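Local atomic coordinates of rubber oxygenase (Streptomyces sp., PDB entry 5O1L), a protein that cleaves the double bonds of poly(cis-1,4-isoprene) in rubber with molecular oxygen, using a non-covalently bound heme b, to give oligo-isoprenoids with keto and aldehyde ends. Residues A[114-119]-A[258-263]; A[348-353]-A[370-375]; A[246-251]-A[363-368]; A[63-68]-A[94-99]; A[131-136]-A[236-241]. All blocks are in the same frame, centred on the assembly; numbering follows the deposited sequence.

Contact 1 of 5, residues A[114-119]-A[258-263]; sequences AALDRG and LHVWQV. With EDO (1,2-ethanediol), chain G.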
# COMPACT_ATOMS: atom_id res chain seq x y z
N ALA A 114 21.86 5.03 -0.18
CA ALA A 114 21.77 6.34 -0.78
C ALA A 114 20.45 6.50 -1.55
O ALA A 114 19.79 7.54 -1.50
CB ALA A 114 22.92 6.65 -1.65
N ALA A 115 20.07 5.45 -2.28
CA ALA A 115 18.85 5.53 -3.04
C ALA A 115 17.64 5.54 -2.14
O ALA A 115 16.65 6.20 -2.41
CB ALA A 115 18.74 4.37 -4.01
N LEU A 116 17.68 4.73 -1.11
CA LEU A 116 16.59 4.75 -0.15
C LEU A 116 16.41 6.15 0.44
O LEU A 116 15.30 6.60 0.61
CB LEU A 116 16.76 3.69 0.92
CG LEU A 116 16.64 2.25 0.47
CD1 LEU A 116 17.08 1.35 1.64
CD2 LEU A 116 15.33 1.91 -0.10
N ASP A 117 17.50 6.78 0.79
CA ASP A 117 17.45 8.16 1.34
C ASP A 117 16.88 9.10 0.31
O ASP A 117 16.05 10.01 0.64
CB ASP A 117 18.85 8.63 1.72
CG ASP A 117 19.44 7.97 2.94
OD1 ASP A 117 18.78 7.22 3.70
OD2 ASP A 117 20.67 8.24 3.18
N ARG A 118 17.30 8.98 -0.96
CA ARG A 118 16.80 9.84 -2.00
C ARG A 118 15.32 9.67 -2.23
O ARG A 118 14.59 10.62 -2.46
CB ARG A 118 17.61 9.65 -3.28
CG ARG A 118 17.16 10.54 -4.37
CD ARG A 118 18.04 10.41 -5.64
NE ARG A 118 17.75 11.56 -6.43
CZ ARG A 118 18.61 12.26 -7.15
NH1 ARG A 118 19.87 11.87 -7.27
NH2 ARG A 118 18.16 13.31 -7.82
N GLY A 119 14.87 8.42 -2.20
CA GLY A 119 13.46 8.17 -2.36
C GLY A 119 12.60 8.69 -1.26
O GLY A 119 11.48 9.16 -1.51
N LEU A 258 11.21 3.83 -6.95
CA LEU A 258 11.09 2.42 -7.24
C LEU A 258 11.89 1.57 -6.26
O LEU A 258 11.39 0.57 -5.75
CB LEU A 258 11.56 2.12 -8.66
CG LEU A 258 11.55 0.64 -9.07
CD1 LEU A 258 10.18 0.02 -9.03
CD2 LEU A 258 12.09 0.58 -10.49
N HIS A 259 13.10 1.98 -5.99
CA HIS A 259 13.98 1.23 -5.07
C HIS A 259 13.38 1.11 -3.70
O HIS A 259 13.41 0.04 -3.09
CB HIS A 259 15.37 1.83 -5.06
CG HIS A 259 16.39 0.97 -4.39
ND1 HIS A 259 16.73 -0.26 -4.91
CD2 HIS A 259 17.09 1.11 -3.25
CE1 HIS A 259 17.64 -0.82 -4.08
NE2 HIS A 259 17.90 -0.01 -3.12
N VAL A 260 12.84 2.21 -3.17
CA VAL A 260 12.12 2.11 -1.88
C VAL A 260 11.06 1.05 -1.93
O VAL A 260 10.93 0.24 -0.98
CB VAL A 260 11.55 3.47 -1.49
CG1 VAL A 260 10.62 3.37 -0.29
CG2 VAL A 260 12.58 4.51 -1.24
N TRP A 261 10.24 1.02 -2.95
CA TRP A 261 9.17 0.04 -3.10
C TRP A 261 9.67 -1.35 -3.35
O TRP A 261 9.08 -2.32 -2.89
CB TRP A 261 8.11 0.53 -4.10
CG TRP A 261 7.26 1.57 -3.51
CD1 TRP A 261 7.42 2.92 -3.46
CD2 TRP A 261 6.09 1.27 -2.69
NE1 TRP A 261 6.41 3.47 -2.68
CE2 TRP A 261 5.57 2.50 -2.26
CE3 TRP A 261 5.46 0.12 -2.36
CZ2 TRP A 261 4.42 2.57 -1.46
CZ3 TRP A 261 4.31 0.17 -1.62
CH2 TRP A 261 3.83 1.41 -1.14
N GLN A 262 10.80 -1.53 -4.01
CA GLN A 262 11.38 -2.85 -4.21
C GLN A 262 11.87 -3.41 -2.86
O GLN A 262 11.56 -4.55 -2.54
CB GLN A 262 12.54 -2.79 -5.21
CG GLN A 262 12.20 -2.49 -6.68
CD GLN A 262 13.41 -2.15 -7.48
OE1 GLN A 262 14.36 -1.51 -7.01
NE2 GLN A 262 13.37 -2.61 -8.73
N VAL A 263 12.64 -2.62 -2.12
CA VAL A 263 13.15 -3.08 -0.87
C VAL A 263 11.97 -3.36 0.05
O VAL A 263 11.95 -4.37 0.74
CB VAL A 263 14.08 -2.06 -0.27
CG1 VAL A 263 14.38 -2.35 1.22
CG2 VAL A 263 15.37 -1.92 -1.09
C1 EDO G . 25.14 3.08 -1.64
O1 EDO G . 24.41 3.55 -0.50
C2 EDO G . 25.28 4.19 -2.70
O2 EDO G . 25.69 3.64 -3.95

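Contact 2 of 5, residues A[348-353]-A[370-375]; sequences ERLIAT and AVPAVL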
# COMPACT_ATOMS: atom_id res chain seq x y z
N GLU A 348 -15.29 18.17 -11.62
CA GLU A 348 -14.29 17.36 -12.35
C GLU A 348 -13.69 18.10 -13.54
O GLU A 348 -12.48 17.99 -13.80
CB GLU A 348 -14.91 16.08 -12.83
CG GLU A 348 -15.20 15.02 -11.74
CD GLU A 348 -16.03 13.82 -12.26
OE1 GLU A 348 -17.25 13.61 -11.94
OE2 GLU A 348 -15.46 12.95 -13.02
N ARG A 349 -14.47 18.89 -14.24
CA ARG A 349 -13.95 19.67 -15.35
C ARG A 349 -13.08 20.84 -14.84
O ARG A 349 -12.04 21.11 -15.46
CB ARG A 349 -15.11 20.22 -16.19
CG ARG A 349 -14.61 20.99 -17.41
CD ARG A 349 -15.78 21.26 -18.36
NE ARG A 349 -16.27 19.99 -18.93
CZ ARG A 349 -17.10 19.86 -19.98
NH1 ARG A 349 -17.45 18.65 -20.41
NH2 ARG A 349 -17.59 20.92 -20.60
N LEU A 350 -13.43 21.50 -13.75
CA LEU A 350 -12.62 22.53 -13.17
C LEU A 350 -11.26 21.91 -12.78
O LEU A 350 -10.21 22.54 -12.99
CB LEU A 350 -13.25 23.17 -11.92
CG LEU A 350 -14.53 24.01 -12.13
CD1 LEU A 350 -15.00 24.43 -10.77
CD2 LEU A 350 -14.24 25.22 -13.03
N ILE A 351 -11.30 20.77 -12.14
CA ILE A 351 -10.06 20.10 -11.69
C ILE A 351 -9.23 19.66 -12.84
O ILE A 351 -8.01 19.93 -12.85
CB ILE A 351 -10.37 18.90 -10.75
CG1 ILE A 351 -10.99 19.38 -9.48
CG2 ILE A 351 -9.10 18.09 -10.46
CD1 ILE A 351 -11.61 18.33 -8.65
N ALA A 352 -9.82 19.06 -13.88
CA ALA A 352 -8.99 18.65 -14.98
C ALA A 352 -8.33 19.80 -15.70
O ALA A 352 -7.19 19.65 -16.23
CB ALA A 352 -9.88 17.85 -15.96
N THR A 353 -8.99 20.94 -15.82
CA THR A 353 -8.44 22.10 -16.48
C THR A 353 -7.41 22.83 -15.64
O THR A 353 -6.49 23.45 -16.20
CB THR A 353 -9.46 23.05 -17.13
OG1 THR A 353 -10.24 23.69 -16.17
CG2 THR A 353 -10.38 22.23 -17.94
N ALA A 370 -4.41 32.01 -12.69
CA ALA A 370 -5.77 32.44 -12.41
C ALA A 370 -6.65 31.22 -12.56
O ALA A 370 -6.87 30.74 -13.65
CB ALA A 370 -6.21 33.48 -13.47
N VAL A 371 -7.01 30.61 -11.46
CA VAL A 371 -7.86 29.43 -11.49
C VAL A 371 -9.04 29.69 -10.56
O VAL A 371 -8.99 30.56 -9.73
CB VAL A 371 -7.09 28.13 -11.05
CG1 VAL A 371 -5.93 27.81 -12.01
CG2 VAL A 371 -6.51 28.26 -9.68
N PRO A 372 -10.11 28.92 -10.71
CA PRO A 372 -11.22 29.04 -9.76
C PRO A 372 -10.80 28.88 -8.32
O PRO A 372 -9.95 28.06 -8.01
CB PRO A 372 -12.09 27.84 -10.16
CG PRO A 372 -11.79 27.61 -11.60
CD PRO A 372 -10.34 27.85 -11.70
N ALA A 373 -11.41 29.63 -7.41
CA ALA A 373 -11.08 29.62 -6.01
C ALA A 373 -11.18 28.24 -5.41
O ALA A 373 -10.37 27.88 -4.49
CB ALA A 373 -11.99 30.55 -5.22
N VAL A 374 -12.12 27.43 -5.87
CA VAL A 374 -12.30 26.09 -5.24
C VAL A 374 -11.01 25.24 -5.46
O VAL A 374 -10.77 24.31 -4.71
CB VAL A 374 -13.56 25.36 -5.75
CG1 VAL A 374 -13.47 25.04 -7.25
CG2 VAL A 374 -13.88 24.11 -4.98
N LEU A 375 -10.22 25.52 -6.49
CA LEU A 375 -8.95 24.78 -6.64
C LEU A 375 -8.06 25.00 -5.46
O LEU A 375 -7.43 24.03 -5.04
CB LEU A 375 -8.22 25.11 -7.96
CG LEU A 375 -8.56 24.21 -9.13
CD1 LEU A 375 -7.89 22.84 -9.01
CD2 LEU A 375 -10.05 24.02 -9.29

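Contact 3 of 5, residues A[246-251]-A[363-368]; sequences GVRVNT and EGLIPL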
# COMPACT_ATOMS: atom_id res chain seq x y z
N GLY A 246 2.16 16.27 -14.19
CA GLY A 246 3.27 17.17 -14.37
C GLY A 246 4.06 17.47 -13.16
O GLY A 246 4.84 18.41 -13.09
N VAL A 247 3.97 16.61 -12.16
CA VAL A 247 4.93 16.71 -11.11
C VAL A 247 6.34 16.50 -11.70
O VAL A 247 6.50 15.59 -12.57
CB VAL A 247 4.62 15.66 -9.99
CG1 VAL A 247 5.70 15.66 -8.92
CG2 VAL A 247 3.23 15.86 -9.45
N ARG A 248 7.33 17.26 -11.21
CA ARG A 248 8.69 17.11 -11.73
C ARG A 248 9.35 15.90 -11.09
O ARG A 248 9.65 15.86 -9.91
CB ARG A 248 9.50 18.38 -11.57
CG ARG A 248 8.91 19.57 -12.36
CD ARG A 248 8.35 19.35 -13.82
NE ARG A 248 9.47 19.42 -14.76
CZ ARG A 248 9.45 19.01 -16.04
NH1 ARG A 248 10.58 19.07 -16.76
NH2 ARG A 248 8.34 18.54 -16.60
N VAL A 249 9.40 14.82 -11.87
CA VAL A 249 10.00 13.56 -11.46
C VAL A 249 11.19 13.29 -12.39
O VAL A 249 10.94 12.72 -13.47
CB VAL A 249 9.01 12.42 -11.45
CG1 VAL A 249 9.69 11.19 -10.81
CG2 VAL A 249 7.76 12.76 -10.66
N ASN A 250 12.37 13.64 -11.91
CA ASN A 250 13.53 13.36 -12.71
C ASN A 250 13.86 11.87 -12.63
O ASN A 250 13.33 11.12 -11.78
CB ASN A 250 14.65 14.26 -12.38
CG ASN A 250 15.19 14.11 -10.95
OD1 ASN A 250 15.21 13.02 -10.39
ND2 ASN A 250 15.70 15.20 -10.37
N THR A 251 14.71 11.41 -13.52
CA THR A 251 14.97 9.99 -13.62
C THR A 251 15.54 9.43 -12.33
O THR A 251 15.17 8.31 -11.90
CB THR A 251 15.95 9.72 -14.74
OG1 THR A 251 17.14 10.56 -14.62
CG2 THR A 251 15.19 9.95 -16.06
N GLU A 363 5.58 23.53 -8.65
CA GLU A 363 6.88 23.14 -9.20
C GLU A 363 7.75 24.26 -9.65
O GLU A 363 8.86 24.00 -10.12
CB GLU A 363 6.62 22.15 -10.39
CG GLU A 363 6.09 20.86 -9.86
CD GLU A 363 7.21 20.09 -9.14
OE1 GLU A 363 8.36 20.61 -8.88
OE2 GLU A 363 7.03 18.91 -8.90
N GLY A 364 7.29 25.48 -9.54
CA GLY A 364 8.09 26.64 -9.85
C GLY A 364 8.21 26.92 -11.35
O GLY A 364 9.09 27.69 -11.74
N LEU A 365 7.29 26.41 -12.16
CA LEU A 365 7.41 26.52 -13.57
C LEU A 365 6.63 27.65 -14.20
O LEU A 365 6.93 28.01 -15.36
CB LEU A 365 6.91 25.21 -14.23
CG LEU A 365 7.67 23.97 -13.82
CD1 LEU A 365 6.96 22.74 -14.42
CD2 LEU A 365 9.09 24.06 -14.24
N ILE A 366 5.59 28.12 -13.55
CA ILE A 366 4.76 29.20 -14.06
C ILE A 366 4.46 30.18 -12.99
O ILE A 366 4.45 29.85 -11.80
CB ILE A 366 3.43 28.68 -14.71
CG1 ILE A 366 2.51 27.99 -13.65
CG2 ILE A 366 3.71 27.75 -15.86
CD1 ILE A 366 1.17 27.63 -14.11
N PRO A 367 4.10 31.43 -13.38
CA PRO A 367 3.61 32.34 -12.39
C PRO A 367 2.26 31.87 -11.83
O PRO A 367 1.58 31.04 -12.39
CB PRO A 367 3.36 33.62 -13.18
CG PRO A 367 3.76 33.42 -14.56
CD PRO A 367 4.21 32.01 -14.72
N LEU A 368 1.86 32.43 -10.70
CA LEU A 368 0.62 32.15 -10.08
C LEU A 368 -0.58 32.20 -11.07
O LEU A 368 -0.82 33.26 -11.68
CB LEU A 368 0.39 33.21 -9.00
CG LEU A 368 -0.92 33.05 -8.26
CD1 LEU A 368 -0.83 31.96 -7.32
CD2 LEU A 368 -1.32 34.38 -7.61

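Contact 4 of 5, residues A[63-68]-A[94-99]; sequences LAAVID and PGDLRE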
# COMPACT_ATOMS: atom_id res chain seq x y z
N LEU A 63 3.81 -18.53 12.48
CA LEU A 63 2.64 -17.89 13.00
C LEU A 63 1.51 -18.83 13.34
O LEU A 63 0.80 -18.61 14.31
CB LEU A 63 2.18 -16.72 12.10
CG LEU A 63 2.81 -15.38 12.46
CD1 LEU A 63 2.42 -14.85 13.84
CD2 LEU A 63 4.30 -15.42 12.30
N ALA A 64 1.38 -19.91 12.56
CA ALA A 64 0.37 -20.90 12.83
C ALA A 64 0.69 -21.51 14.21
O ALA A 64 -0.25 -21.66 15.01
CB ALA A 64 0.39 -21.98 11.76
N ALA A 65 1.95 -21.79 14.49
CA ALA A 65 2.37 -22.41 15.78
C ALA A 65 2.16 -21.45 16.93
O ALA A 65 1.57 -21.83 17.97
CB ALA A 65 3.78 -22.87 15.73
N VAL A 66 2.54 -20.18 16.75
CA VAL A 66 2.32 -19.16 17.75
C VAL A 66 0.83 -19.02 18.11
O VAL A 66 0.46 -19.02 19.30
CB VAL A 66 2.96 -17.82 17.32
CG1 VAL A 66 2.54 -16.68 18.24
CG2 VAL A 66 4.49 -18.00 17.26
N ILE A 67 -0.04 -19.00 17.13
CA ILE A 67 -1.44 -18.86 17.37
C ILE A 67 -1.98 -20.14 18.11
O ILE A 67 -2.64 -20.02 19.13
CB ILE A 67 -2.21 -18.63 16.07
CG1 ILE A 67 -1.89 -17.22 15.57
CG2 ILE A 67 -3.69 -18.75 16.29
CD1 ILE A 67 -2.22 -17.01 14.09
N ASP A 68 -1.63 -21.30 17.57
CA ASP A 68 -2.11 -22.59 18.13
C ASP A 68 -1.58 -22.85 19.54
O ASP A 68 -2.21 -23.59 20.28
CB ASP A 68 -1.75 -23.73 17.17
CG ASP A 68 -2.58 -23.71 15.89
OD1 ASP A 68 -3.61 -23.00 15.84
OD2 ASP A 68 -2.21 -24.39 14.90
N PRO A 94 8.97 -16.55 22.02
CA PRO A 94 9.13 -17.97 21.69
C PRO A 94 10.25 -18.13 20.69
O PRO A 94 10.43 -17.26 19.80
CB PRO A 94 7.84 -18.36 20.98
CG PRO A 94 6.92 -17.18 21.10
CD PRO A 94 7.65 -16.02 21.60
N GLY A 95 11.05 -19.17 20.84
CA GLY A 95 12.28 -19.34 20.07
C GLY A 95 12.11 -19.36 18.57
O GLY A 95 12.95 -18.80 17.88
N ASP A 96 11.09 -20.05 18.09
CA ASP A 96 10.84 -20.14 16.64
C ASP A 96 10.50 -18.76 16.07
O ASP A 96 11.01 -18.40 14.99
CB ASP A 96 9.76 -21.18 16.26
CG ASP A 96 8.42 -21.07 17.06
OD1 ASP A 96 8.18 -20.18 17.97
OD2 ASP A 96 7.53 -21.93 16.73
N LEU A 97 9.72 -17.98 16.80
CA LEU A 97 9.40 -16.63 16.35
C LEU A 97 10.62 -15.75 16.45
O LEU A 97 10.91 -14.93 15.55
CB LEU A 97 8.25 -16.09 17.18
CG LEU A 97 7.78 -14.69 16.77
CD1 LEU A 97 7.22 -14.71 15.36
CD2 LEU A 97 6.72 -14.17 17.71
N ARG A 98 11.40 -15.82 17.51
CA ARG A 98 12.62 -15.04 17.59
C ARG A 98 13.55 -15.30 16.38
O ARG A 98 14.01 -14.34 15.74
CB ARG A 98 13.40 -15.32 18.88
CG ARG A 98 14.66 -14.46 18.96
CD ARG A 98 15.49 -14.59 20.23
NE ARG A 98 15.59 -15.95 20.73
CZ ARG A 98 16.30 -16.97 20.24
NH1 ARG A 98 17.03 -16.89 19.12
NH2 ARG A 98 16.26 -18.13 20.91
N GLU A 99 13.73 -16.55 16.06
CA GLU A 99 14.60 -16.91 14.95
C GLU A 99 14.04 -16.34 13.63
O GLU A 99 14.81 -15.77 12.85
CB GLU A 99 14.72 -18.43 14.85
CG GLU A 99 15.49 -19.03 13.72
CD GLU A 99 15.66 -20.54 13.92
OE1 GLU A 99 14.74 -21.31 13.57
OE2 GLU A 99 16.68 -20.92 14.51

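Contact 5 of 5, residues A[131-136]-A[236-241]; sequences GALYGL and TFVMRK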
# COMPACT_ATOMS: atom_id res chain seq x y z
N GLY A 131 0.83 11.71 -0.88
CA GLY A 131 -0.08 11.41 0.22
C GLY A 131 -1.52 11.39 -0.26
O GLY A 131 -2.34 10.57 0.19
N ALA A 132 -1.89 12.30 -1.15
CA ALA A 132 -3.25 12.33 -1.68
C ALA A 132 -3.50 11.10 -2.55
O ALA A 132 -4.56 10.51 -2.53
CB ALA A 132 -3.49 13.59 -2.48
N LEU A 133 -2.50 10.76 -3.34
CA LEU A 133 -2.61 9.57 -4.18
C LEU A 133 -2.70 8.29 -3.41
O LEU A 133 -3.53 7.44 -3.77
CB LEU A 133 -1.44 9.52 -5.18
CG LEU A 133 -1.55 10.58 -6.29
CD1 LEU A 133 -0.28 10.78 -7.00
CD2 LEU A 133 -2.65 10.20 -7.29
N TYR A 134 -1.90 8.10 -2.37
CA TYR A 134 -2.06 6.93 -1.52
C TYR A 134 -3.40 6.91 -0.85
O TYR A 134 -4.07 5.89 -0.85
CB TYR A 134 -0.98 6.82 -0.46
CG TYR A 134 0.46 6.58 -0.91
CD1 TYR A 134 0.77 5.75 -1.93
CD2 TYR A 134 1.52 7.10 -0.16
CE1 TYR A 134 2.12 5.54 -2.29
CE2 TYR A 134 2.84 6.90 -0.52
CZ TYR A 134 3.08 6.12 -1.62
OH TYR A 134 4.44 5.96 -1.91
N GLY A 135 -3.79 8.01 -0.26
CA GLY A 135 -4.96 8.04 0.64
C GLY A 135 -6.23 7.95 -0.10
O GLY A 135 -7.16 7.19 0.32
N LEU A 136 -6.42 8.75 -1.13
CA LEU A 136 -7.64 8.75 -1.89
C LEU A 136 -7.52 7.80 -3.01
O LEU A 136 -8.41 6.97 -3.12
CB LEU A 136 -8.04 10.15 -2.37
CG LEU A 136 -8.28 11.09 -1.23
CD1 LEU A 136 -8.54 12.47 -1.78
CD2 LEU A 136 -9.43 10.64 -0.35
N THR A 236 3.24 1.66 -8.57
CA THR A 236 3.17 1.92 -10.01
C THR A 236 2.10 2.97 -10.30
O THR A 236 2.28 3.81 -11.21
CB THR A 236 2.79 0.60 -10.73
OG1 THR A 236 3.73 -0.38 -10.21
CG2 THR A 236 3.03 0.69 -12.17
N PHE A 237 0.97 2.88 -9.60
CA PHE A 237 -0.09 3.87 -9.77
C PHE A 237 0.34 5.27 -9.39
O PHE A 237 0.14 6.23 -10.15
CB PHE A 237 -1.29 3.46 -8.85
CG PHE A 237 -2.36 4.52 -8.72
CD1 PHE A 237 -3.17 4.77 -9.72
CD2 PHE A 237 -2.47 5.20 -7.53
CE1 PHE A 237 -4.23 5.76 -9.55
CE2 PHE A 237 -3.44 6.18 -7.35
CZ PHE A 237 -4.30 6.42 -8.37
N VAL A 238 0.98 5.44 -8.25
CA VAL A 238 1.37 6.77 -7.81
C VAL A 238 2.33 7.37 -8.76
O VAL A 238 2.20 8.58 -9.08
CB VAL A 238 1.91 6.73 -6.37
CG1 VAL A 238 2.56 8.04 -5.95
CG2 VAL A 238 0.82 6.42 -5.47
N MET A 239 3.34 6.63 -9.21
CA MET A 239 4.31 7.20 -10.18
C MET A 239 3.60 7.60 -11.44
O MET A 239 3.89 8.70 -12.00
CB MET A 239 5.47 6.23 -10.43
CG MET A 239 6.50 6.78 -11.36
SD MET A 239 7.24 8.34 -10.77
CE MET A 239 8.04 7.82 -9.25
N ARG A 240 2.71 6.76 -11.95
CA ARG A 240 1.99 7.11 -13.17
C ARG A 240 1.22 8.39 -13.01
O ARG A 240 1.27 9.30 -13.90
CB ARG A 240 1.07 6.01 -13.65
CG ARG A 240 0.23 6.36 -14.87
CD ARG A 240 -0.64 5.17 -15.32
NE ARG A 240 -1.67 4.71 -14.36
CZ ARG A 240 -2.88 5.23 -14.15
NH1 ARG A 240 -3.33 6.31 -14.79
NH2 ARG A 240 -3.66 4.66 -13.25
N LYS A 241 0.51 8.53 -11.94
CA LYS A 241 -0.31 9.73 -11.75
C LYS A 241 0.55 10.96 -11.53
O LYS A 241 0.23 12.05 -12.11
CB LYS A 241 -1.23 9.56 -10.58
CG LYS A 241 -2.31 8.55 -10.75
CD LYS A 241 -3.15 8.68 -12.02
CE LYS A 241 -3.81 10.06 -12.13
NZ LYS A 241 -4.72 10.06 -13.31

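Contact 1 of 5, residues A[114-119]-A[258-263]
Leu116 and Gly119 of helix 113-125 pack against Val260 and Val263 of helix 251-267 in a buried, steep helix-helix crossing. The two short segments approach to 8.5 Å between axes, at a crossing angle of -113°. Leu116 does most of the filling. Its CG lies anti to the carbonyl carbon (chi1 -67°), and this carries the CD2 methyl onto the second helix. There CD2 lies 3.7 Å from Val260 CA and also touches Val263 CG2. Gly119 CA is 3.9 Å from Val260 CG2. A CB on Gly119 would clash with that methyl, so the glycine permits the close approach. The protein is built of helices without strands, and helix 251-267 belongs to its catalytic domain, of the globin clan. The His259 side chain crosses Leu116 at about a right angle. His259 CD2 is 3.7 Å from Ala115 CB, while Val263 CG2 lies over one face of the ring, toward the rim. His259 NE2 accepts from Asp112 N, and ND1 gives a weak bond to Gln262 OE1. The Asp112 bond, helped by the weak one, probably limits rotation of the ring. A 1,2-ethanediol, probably from the crystallisation liquor, accepts from Ala114 N at O1 (3.0 Å).

Contact 2 of 5, residues A[348-353]-A[370-375]
Leu350 points its two methyls at different partners on the 370-375 segment. CD2 meets the proline ring, 3.7 Å from Pro372 CG, with the two side chains set at a slant to each other. CD1 goes to Val374, 3.9 Å from its CG1, and here the side chains cross at about a right angle. Leu350 thus touches both Pro372 and Val374. Val374 places CG1 between its own backbone N and carbonyl carbon (chi1 64°), and this is the branch that meets Leu350. Leu375 comes in from deeper in the fold. Its CD2 lies 4.2 Å from Leu350 CB and also approaches the carbonyl oxygen of that residue. Its CD1 reaches toward the backbone of Ile351, more loosely. No hydrogen bond links the two segments, and the side-chain contacts are apolar. The contact is partly buried and lies far from the heme ligand. It joins helix 345-362 to the start of helix 373-393 across the loop that connects them. Val371 continues the contact along helix 345-362, on Ala354, Leu357 and Leu358. Helix 320-331 backs both segments, with Ile351 on Ala325 and Tyr329, and Val374 on Leu322.

Contact 3 of 5, residues A[246-251]-A[363-368]
Glu363 OE2 is gripped from two sources: the backbone N of Arg248 and the ammonium group of Lys126. Arg248 N donates to Glu363 OE2 over 2.9 Å in a nearly straight bond (166°). The donor sits well above the carboxylate plane, 66° out of it. Lys126 NZ makes a salt bridge to the same oxygen. The Glu363 chain bends at chi2 (-72°), which turns the carboxylate onto the 246-251 loop. Val247 CG1 also touches Glu363 OE2, 3.5 Å away. Arg248 lays its aliphatic part beside the carboxylate, its CG 3.7 Å from Glu363 CD. Its charged end does not pair with Glu363: Arg248 NE stays 6.1 Å from Glu363 OE1. Instead the arginine chain bends past Leu365, whose CD1 is 3.7 Å from Arg248 CD. Both segments follow helices that end in Schellman motifs, at Gly246 and Gly364, and Asn250 N-caps the next helix. With alanine at Glu363, Arg248 N and the charge of Lys126 would probably lose their shared acceptor, and the link between the two loops would weaken. The contact therefore ties two surface loops through one side-chain carboxylate and a main-chain N-H. The nearby lysine is likely to favour the ionised form of this glutamate.

Contact 4 of 5, residues A[63-68]-A[94-99]
The carboxylate of Asp96 is the flat group that meets the other helix, and each of its oxygens lies near a methyl. OD2 is 4.0 Å from Ala65 CB, and OD1 is 4.3 Å from Val66 CG2. These are loose van der Waals contacts. The carboxylate is satisfied elsewhere: OD2 forms a salt bridge with Arg69, the residue just after helix 59-68. OD1 also takes a weak bond from Leu97 N. Asp96 holds CG between its backbone N and carbonyl carbon (chi1 50°), which brings OD1 beside Leu97 N. Beside the carboxylate the contact is apolar. Val66 CG2 rests 4.2 Å from Leu97 CB. Leu63 reaches the same leucine by its branch end, CD2 lying 4.3 Å from Leu97 CD1. No hydrogen bond joins the two segments. Their axes stay 10.0 Å apart and run roughly antiparallel, at 146° between directions. Pro94 sits at the N-cap of the second helix. Helix 72-79 closes one flank, where Val75 touches Val66, Pro94 and Leu97. Helix 187-204, which carries the inferred axial heme ligand His198, packs on helix 59-68, with Leu63 on Ala199 and Ile67 on Ala200.

Contact 5 of 5, residues A[131-136]-A[236-241]
Within the globin-clan catalytic domain, Leu133 of helix 127-142 packs into helix 224-244 at Phe237, Val238 and Lys241. The axes of the two segments come within 9.9 Å and cross at 133°. Leu133 carries the largest share of the contact. Its CD2 lies 3.6 Å from Lys241 CB and its CB 3.8 Å from Val238 CG2. The leucine crosses the lysine chain at about a right angle. Phe237 comes up edge-on, its CE2 3.8 Å from Leu133 O, which lies at the ring edge, in its plane. Lys241 CG covers one face of the same ring, toward the rim. Its chain bends at chi2 and chi3, taking NZ away to Gln244 OE1 and Thr330 O, so the buried ammonium group has its partners. The methyl that meets Leu133 CB also meets the Tyr134 ring, Val238 CG2 lying 3.5 Å from Tyr134 CE1. The tyrosine OH bonds to Tyr257 and Trp261, which fixes the ring's outer end. Cutting Leu133 back to alanine is likely to open a gap beside Lys241 CB and CG and take away the CD2 contact with Phe237 CE2. Helix 127-142 has a wider pi-type turn at 133-136. A butanediol, probably from the crystallisation liquor, lies about 4 Å from the Tyr134 side chain. Such a buried crossing of two helices is consistent with the all-helical core expected from the family's place in the globin clan.

How the contacts relate
Contact 4 closes first, a short loop near the N terminus that joins helix 59-68 to helix 95-104. Contact 1 then opens on helix 113-125 and closes far later on helix 251-267. Contact 5 opens and closes between those two segments, joining helices 127-142 and 224-244. Contact 3 opens at 246-251, before contact 1 closes, so the two cross. It joins the loops after helices 224-244 and 345-362. Contact 2 crosses contact 3 in turn and joins helix 345-362 to the start of the last helix. Contacts 1, 3 and 5 touch one another. Contacts 2 and 4 lie on opposite sides of the chain's centre, their centres about 54 Å apart.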